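PDB 6Y1W: putative tryptophan halogenase from Xanthomonas campestris pv. campestris, which probably acts as an FAD-dependent halogenase of the tryptophan halogenase family, using reduced flavin and oxygen to halogenate an organic substrate. Local coordinates for residues R292-D295 against Q296-A300; Y163-A167 against G168-R172. All blocks are in the same frame, centred on the assembly; numbering follows the deposited sequence.

How the contacts relate
Followed from the N terminus, contact 2 comes first: strand 162-166 passes directly into helix 167-180, with Asp166 capping the new helix. Contact 1 opens more than a hundred residues later, where the loop after strand 283-289 enters helix 296-306 and Asp295 is the capping residue. Neither contact closes a long loop; each is a turn at a helix start, and the two lie in series without nesting or crossing. Contact 2 links a three-stranded antiparallel sheet to helix 167-180 at a buried junction, whereas contact 1 lies at the surface beside the seven-stranded sheet. Their centres are about 29 Å apart and their nearest atoms about 21 Å apart, so they do not touch.

Contact 1: residues R292-D295 against Q296-A300; sequences RYTD and QDSAA. With BUD ((2S,3S)-butane-2,3-diol), chain I.
Asp295 takes the N-cap position of helix 296-306, and its OD1 is gripped twice by Ser298. The amide is the first donor: Ser298 N lies 3.0 Å from Asp295 OD1 and approaches from above the carboxylate plane, 51° out of it. The hydroxyl is the second, with Ser298 OG donating to Asp295 OD1 nearly head-on over a short 2.5 Å. The carboxylate is brought over the helix start by a chi1 of 73°, which sets CG between the backbone N and the carbonyl carbon. The backbone of the same residue opens the helical bonding, as Ala299 N reaches Asp295 O at 3.0 Å in a fairly straight bond. Asp297 N is served by a water 3.0 Å away, which also makes a weak bond to Asp295 OD2. The carboxylates of Asp295 and Asp297 are turned 79° against each other, with OD2 of Asp295 4.5 Å from OD2 of Asp297. Thr294, Ser298 and Ala299 belong to a pocket that holds a butanediol, which is itself hydrogen-bonded to Asp269 OD2 and Ala271 N. Two acidic groups at the first turn should interact favourably with the helix dipole, which probably offsets part of their mutual repulsion, and the amides of Asp297, Ser298 and Ala299 all find acceptors.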
ATOM      1  N   ARG A 292      -3.591 -37.688   3.131  1.00 23.54           N
ATOM      2  CA  ARG A 292      -3.962 -38.079   4.484  1.00 24.25           C
ATOM      3  C   ARG A 292      -5.453 -38.349   4.620  1.00 27.16           C
ATOM      4  O   ARG A 292      -5.875 -38.933   5.622  1.00 30.74           O
ATOM      5  CB  ARG A 292      -3.498 -36.995   5.460  1.00 23.43           C
ATOM      6  CG  ARG A 292      -2.001 -36.736   5.307  1.00 40.96           C
ATOM      7  CD  ARG A 292      -1.480 -35.839   6.392  1.00 48.27           C
ATOM      8  NE  ARG A 292      -2.097 -34.525   6.306  1.00 42.10           N
ATOM      9  CZ  ARG A 292      -3.052 -34.100   7.125  1.00 48.47           C
ATOM     10  NH1 ARG A 292      -3.498 -34.886   8.103  1.00 36.09           N
ATOM     11  NH2 ARG A 292      -3.560 -32.888   6.966  1.00 41.05           N
ATOM     12  N   TYR A 293      -6.251 -37.977   3.625  1.00 17.93           N
ATOM     13  CA  TYR A 293      -7.693 -38.169   3.673  1.00 18.79           C
ATOM     14  C   TYR A 293      -8.241 -39.069   2.583  1.00 27.23           C
ATOM     15  O   TYR A 293      -9.413 -39.449   2.656  1.00 31.10           O
ATOM     16  CB  TYR A 293      -8.414 -36.816   3.601  1.00 22.80           C
ATOM     17  CG  TYR A 293      -8.239 -35.988   4.835  1.00 20.17           C
ATOM     18  CD1 TYR A 293      -7.138 -35.129   4.975  1.00 17.08           C
ATOM     19  CD2 TYR A 293      -9.187 -36.008   5.852  1.00 19.73           C
ATOM     20  CE1 TYR A 293      -6.984 -34.363   6.080  1.00 21.12           C
ATOM     21  CE2 TYR A 293      -9.037 -35.216   6.995  1.00 18.98           C
ATOM     22  CZ  TYR A 293      -7.929 -34.393   7.096  1.00 18.43           C
ATOM     23  OH  TYR A 293      -7.752 -33.630   8.212  1.00 20.28           O
ATOM     24  N   THR A 294      -7.477 -39.333   1.539  1.00 22.71           N
ATOM     25  CA  THR A 294      -7.951 -40.161   0.443  1.00 23.49           C
ATOM     26  C   THR A 294      -6.738 -40.734  -0.264  1.00 25.01           C
ATOM     27  O   THR A 294      -5.604 -40.374   0.048  1.00 36.19           O
ATOM     28  CB  THR A 294      -8.839 -39.367  -0.508  1.00 27.98           C
ATOM     29  OG1 THR A 294      -9.649 -40.291  -1.249  1.00 28.79           O
ATOM     30  CG2 THR A 294      -7.987 -38.603  -1.458  1.00 24.43           C
ATOM     31  N   ASP A 295      -6.978 -41.641  -1.215  1.00 22.90           N
ATOM     32  CA  ASP A 295      -5.871 -42.257  -1.939  1.00 26.20           C
ATOM     33  C   ASP A 295      -5.971 -41.928  -3.429  1.00 25.87           C
ATOM     34  O   ASP A 295      -6.973 -41.392  -3.901  1.00 24.66           O
ATOM     35  CB  ASP A 295      -5.818 -43.773  -1.699  1.00 34.53           C
ATOM     36  CG  ASP A 295      -6.926 -44.539  -2.410  1.00 35.53           C
ATOM     37  OD1 ASP A 295      -8.001 -43.983  -2.694  1.00 34.77           O
ATOM     38  OD2 ASP A 295      -6.713 -45.744  -2.656  1.00 56.74           O
ATOM     39  N   GLN A 296      -4.885 -42.209  -4.152  1.00 25.13           N
ATOM     40  CA  GLN A 296      -4.811 -41.834  -5.566  1.00 21.70           C
ATOM     41  C   GLN A 296      -5.911 -42.491  -6.390  1.00 25.34           C
ATOM     42  O   GLN A 296      -6.541 -41.847  -7.240  1.00 22.41           O
ATOM     43  CB  GLN A 296      -3.435 -42.197  -6.124  1.00 24.19           C
ATOM     44  CG  GLN A 296      -3.304 -41.839  -7.587  1.00 32.71           C
ATOM     45  CD  GLN A 296      -1.968 -42.219  -8.151  1.00 38.41           C
ATOM     46  OE1 GLN A 296      -1.107 -41.372  -8.330  1.00 28.96           O
ATOM     47  NE2 GLN A 296      -1.788 -43.498  -8.439  1.00 35.76           N
ATOM     48  N   ASP A 297      -6.159 -43.780  -6.163  1.00 25.26           N
ATOM     49  CA  ASP A 297      -7.201 -44.454  -6.924  1.00 26.12           C
ATOM     50  C   ASP A 297      -8.565 -43.778  -6.749  1.00 23.25           C
ATOM     51  O   ASP A 297      -9.322 -43.645  -7.718  1.00 24.97           O
ATOM     52  CB  ASP A 297      -7.274 -45.918  -6.500  1.00 30.30           C
ATOM     53  CG  ASP A 297      -6.150 -46.738  -7.067  1.00 47.49           C
ATOM     54  OD1 ASP A 297      -5.525 -46.294  -8.052  1.00 46.37           O
ATOM     55  OD2 ASP A 297      -5.890 -47.835  -6.534  1.00 65.09           O
ATOM     56  N   SER A 298      -8.919 -43.376  -5.511  1.00 21.90           N
ATOM     57  CA  SER A 298     -10.200 -42.717  -5.288  1.00 19.07           C
ATOM     58  C   SER A 298     -10.215 -41.350  -5.951  1.00 19.82           C
ATOM     59  O   SER A 298     -11.219 -40.961  -6.549  1.00 18.46           O
ATOM     60  CB  SER A 298     -10.513 -42.581  -3.800  1.00 28.21           C
ATOM     61  OG  SER A 298     -10.471 -43.857  -3.183  1.00 30.51           O
ATOM     62  N   ALA A 299      -9.093 -40.628  -5.878  1.00 19.64           N
ATOM     63  CA  ALA A 299      -9.039 -39.314  -6.519  1.00 20.42           C
ATOM     64  C   ALA A 299      -9.178 -39.445  -8.030  1.00 19.84           C
ATOM     65  O   ALA A 299      -9.836 -38.616  -8.675  1.00 17.92           O
ATOM     66  CB  ALA A 299      -7.737 -38.615  -6.162  1.00 20.35           C
ATOM     67  N   ALA A 300      -8.538 -40.471  -8.614  1.00 22.80           N
ATOM     68  CA  ALA A 300      -8.652 -40.712 -10.050  1.00 19.48           C
ATOM     69  C   ALA A 300     -10.092 -40.979 -10.459  1.00 20.74           C
ATOM     70  O   ALA A 300     -10.563 -40.450 -11.481  1.00 21.21           O
ATOM     71  CB  ALA A 300      -7.721 -41.866 -10.448  1.00 25.48           C
TER
HETATM   72  C1  BUD I 607     -10.949 -39.058  -3.535  0.83 26.40           C
HETATM   73  O1  BUD I 607     -12.988 -38.405  -2.545  0.83 27.34           O
HETATM   74  C2  BUD I 607     -11.671 -37.986  -2.745  0.83 26.99           C
HETATM   75  O2  BUD I 607     -12.604 -35.812  -3.076  0.83 15.60           O
HETATM   76  C3  BUD I 607     -11.666 -36.702  -3.582  0.83 24.75           C
HETATM   77  C4  BUD I 607     -10.297 -36.032  -3.480  0.83 24.94           C
HETATM   78  O   HOH W   1      -4.442 -45.581  -4.519  1.00 32.95           O

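Contact 2: residues Y163-A167 against G168-R172; sequences YHLDA and GLYAR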
ATOM      1  N   TYR A 163      -5.398 -14.635 -18.167  1.00 13.86           N
ATOM      2  CA  TYR A 163      -5.333 -15.633 -19.237  1.00 15.05           C
ATOM      3  C   TYR A 163      -5.390 -17.052 -18.697  1.00 14.83           C
ATOM      4  O   TYR A 163      -4.947 -17.344 -17.585  1.00 14.30           O
ATOM      5  CB  TYR A 163      -4.016 -15.528 -20.022  1.00 13.82           C
ATOM      6  CG  TYR A 163      -3.618 -14.100 -20.362  1.00 11.87           C
ATOM      7  CD1 TYR A 163      -4.259 -13.429 -21.380  1.00 12.93           C
ATOM      8  CD2 TYR A 163      -2.603 -13.476 -19.654  1.00 13.14           C
ATOM      9  CE1 TYR A 163      -3.895 -12.113 -21.708  1.00 12.49           C
ATOM     10  CE2 TYR A 163      -2.222 -12.152 -19.954  1.00 14.90           C
ATOM     11  CZ  TYR A 163      -2.855 -11.503 -21.002  1.00 15.12           C
ATOM     12  OH  TYR A 163      -2.436 -10.209 -21.255  1.00 15.31           O
ATOM     13  N   HIS A 164      -5.871 -17.954 -19.546  1.00 12.83           N
ATOM     14  CA  HIS A 164      -5.577 -19.368 -19.433  1.00 11.98           C
ATOM     15  C   HIS A 164      -4.545 -19.666 -20.505  1.00 15.03           C
ATOM     16  O   HIS A 164      -4.748 -19.274 -21.655  1.00 15.68           O
ATOM     17  CB  HIS A 164      -6.852 -20.192 -19.690  1.00 14.11           C
ATOM     18  CG  HIS A 164      -8.001 -19.833 -18.784  1.00 13.72           C
ATOM     19  ND1 HIS A 164      -9.138 -19.187 -19.246  1.00 15.82           N
ATOM     20  CD2 HIS A 164      -8.174 -19.983 -17.439  1.00 15.56           C
ATOM     21  CE1 HIS A 164      -9.982 -19.008 -18.238  1.00 21.17           C
ATOM     22  NE2 HIS A 164      -9.415 -19.469 -17.131  1.00 15.65           N
ATOM     23  N   LEU A 165      -3.444 -20.348 -20.153  1.00 13.68           N
ATOM     24  CA  LEU A 165      -2.395 -20.513 -21.147  1.00 12.99           C
ATOM     25  C   LEU A 165      -1.756 -21.891 -21.045  1.00 15.24           C
ATOM     26  O   LEU A 165      -1.891 -22.600 -20.048  1.00 13.92           O
ATOM     27  CB  LEU A 165      -1.305 -19.418 -21.034  1.00 13.46           C
ATOM     28  CG  LEU A 165      -0.632 -19.235 -19.659  1.00 11.23           C
ATOM     29  CD1 LEU A 165       0.395 -20.333 -19.395  1.00 14.27           C
ATOM     30  CD2 LEU A 165       0.043 -17.853 -19.543  1.00 15.31           C
ATOM     31  N   ASP A 166      -1.074 -22.275 -22.123  1.00 12.76           N
ATOM     32  CA  ASP A 166      -0.245 -23.486 -22.098  1.00 13.27           C
ATOM     33  C   ASP A 166       1.113 -23.080 -21.550  1.00 14.01           C
ATOM     34  O   ASP A 166       1.818 -22.272 -22.162  1.00 15.34           O
ATOM     35  CB  ASP A 166      -0.114 -24.078 -23.512  1.00 13.28           C
ATOM     36  CG  ASP A 166       0.677 -25.396 -23.510  1.00 18.06           C
ATOM     37  OD1 ASP A 166       1.853 -25.386 -23.094  1.00 16.53           O
ATOM     38  OD2 ASP A 166       0.142 -26.467 -23.909  1.00 19.41           O
ATOM     39  N   ALA A 167       1.470 -23.577 -20.351  1.00 13.39           N
ATOM     40  CA  ALA A 167       2.704 -23.122 -19.701  1.00 13.54           C
ATOM     41  C   ALA A 167       3.959 -23.547 -20.440  1.00 14.62           C
ATOM     42  O   ALA A 167       4.947 -22.802 -20.457  1.00 15.19           O
ATOM     43  CB  ALA A 167       2.768 -23.644 -18.260  1.00 15.50           C
ATOM     44  N   GLY A 168       3.949 -24.724 -21.068  1.00 14.46           N
ATOM     45  CA  GLY A 168       5.129 -25.151 -21.799  1.00 18.24           C
ATOM     46  C   GLY A 168       5.351 -24.288 -23.022  1.00 16.13           C
ATOM     47  O   GLY A 168       6.488 -23.919 -23.322  1.00 15.84           O
ATOM     48  N   LEU A 169       4.268 -23.973 -23.746  1.00 15.17           N
ATOM     49  CA  LEU A 169       4.387 -23.065 -24.879  1.00 15.14           C
ATOM     50  C   LEU A 169       4.793 -21.677 -24.419  1.00 15.07           C
ATOM     51  O   LEU A 169       5.527 -20.988 -25.122  1.00 13.96           O
ATOM     52  CB  LEU A 169       3.067 -22.975 -25.654  1.00 14.90           C
ATOM     53  CG  LEU A 169       2.685 -24.267 -26.387  1.00 18.38           C
ATOM     54  CD1 LEU A 169       1.326 -24.159 -27.008  1.00 15.73           C
ATOM     55  CD2 LEU A 169       3.761 -24.599 -27.435  1.00 19.40           C
ATOM     56  N   TYR A 170       4.321 -21.242 -23.254  1.00 12.82           N
ATOM     57  CA  TYR A 170       4.705 -19.924 -22.752  1.00 12.52           C
ATOM     58  C   TYR A 170       6.209 -19.876 -22.460  1.00 13.41           C
ATOM     59  O   TYR A 170       6.911 -18.924 -22.856  1.00 14.44           O
ATOM     60  CB  TYR A 170       3.871 -19.586 -21.499  1.00 13.60           C
ATOM     61  CG  TYR A 170       4.130 -18.217 -20.882  1.00 12.95           C
ATOM     62  CD1 TYR A 170       4.217 -17.080 -21.674  1.00 13.71           C
ATOM     63  CD2 TYR A 170       4.332 -18.072 -19.503  1.00 17.54           C
ATOM     64  CE1 TYR A 170       4.435 -15.817 -21.127  1.00 14.09           C
ATOM     65  CE2 TYR A 170       4.548 -16.815 -18.936  1.00 14.38           C
ATOM     66  CZ  TYR A 170       4.591 -15.700 -19.760  1.00 13.50           C
ATOM     67  OH  TYR A 170       4.825 -14.462 -19.204  1.00 14.86           O
ATOM     68  N   ALA A 171       6.733 -20.910 -21.786  1.00 12.51           N
ATOM     69  CA  ALA A 171       8.176 -20.971 -21.554  1.00 12.63           C
ATOM     70  C   ALA A 171       8.967 -20.962 -22.859  1.00 14.39           C
ATOM     71  O   ALA A 171      10.047 -20.372 -22.917  1.00 15.02           O
ATOM     72  CB  ALA A 171       8.533 -22.219 -20.718  1.00 14.82           C
ATOM     73  N   ARG A 172       8.479 -21.657 -23.900  1.00 14.62           N
ATOM     74  CA  ARG A 172       9.201 -21.671 -25.170  0.58 15.66           C
ATOM     75  C   ARG A 172       9.164 -20.297 -25.832  1.00 17.97           C
ATOM     76  O   ARG A 172      10.178 -19.852 -26.396  1.00 16.86           O
ATOM     77  CB  ARG A 172       8.618 -22.743 -26.100  0.58 19.48           C
ATOM     78  CG  ARG A 172       9.485 -23.014 -27.346  0.58 19.73           C
ATOM     79  CD  ARG A 172      10.792 -23.720 -26.937  0.58 24.55           C
ATOM     80  NE  ARG A 172      11.774 -23.805 -28.026  0.58 23.18           N
ATOM     81  CZ  ARG A 172      12.481 -22.776 -28.480  0.58 28.93           C
ATOM     82  NH1 ARG A 172      12.310 -21.581 -27.947  0.58 18.27           N
ATOM     83  NH2 ARG A 172      13.358 -22.940 -29.468  0.58 32.25           N
TER
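Strand 163-166 leads directly into the helix that begins at Ala167, the N-to-C axes of segments 163-166 and 168-172 making an angle of 79°, and the first helical turns are closed by Tyr170 N to Asp166 O at 2.9 Å and by Ala171 N to Ala167 O at the same length. Asp166, the last strand residue, is also the N-cap. Its CG stands anti to the backbone N (chi1 -177°), a torsion that carries the carboxylate across to the helix, where OD1 of Asp166 accepts from Leu169 N at 2.9 Å. The N-H points almost straight at the oxygen but reaches it from above the carboxylate plane. Leu169 then folds its branch beside the same group, its CG 3.6 Å from Asp166 OD1 and its CD1 3.8 Å from Asp166 CB, so the polar cap has an apolar flank. The other carboxylate oxygen, OD2, makes a salt bridge to Arg282, so that the rotation of the group is probably fixed. Leu165 packs against Tyr170: its CD1 lies 4.1 Å from CB of Tyr170, while its CD2 sits over one face of the ring, offset toward the rim. Tyr170 OH is hydrogen-bonded to His70 NE2. Strand 162-166 is the middle strand of its sheet, between strands 59-61 and 87-89; Tyr170 packs on helix 65-73, and Ala167 comes near Thr26, a predicted FAD-binding residue, placing this strand-to-helix junction beside the probable cofactor site.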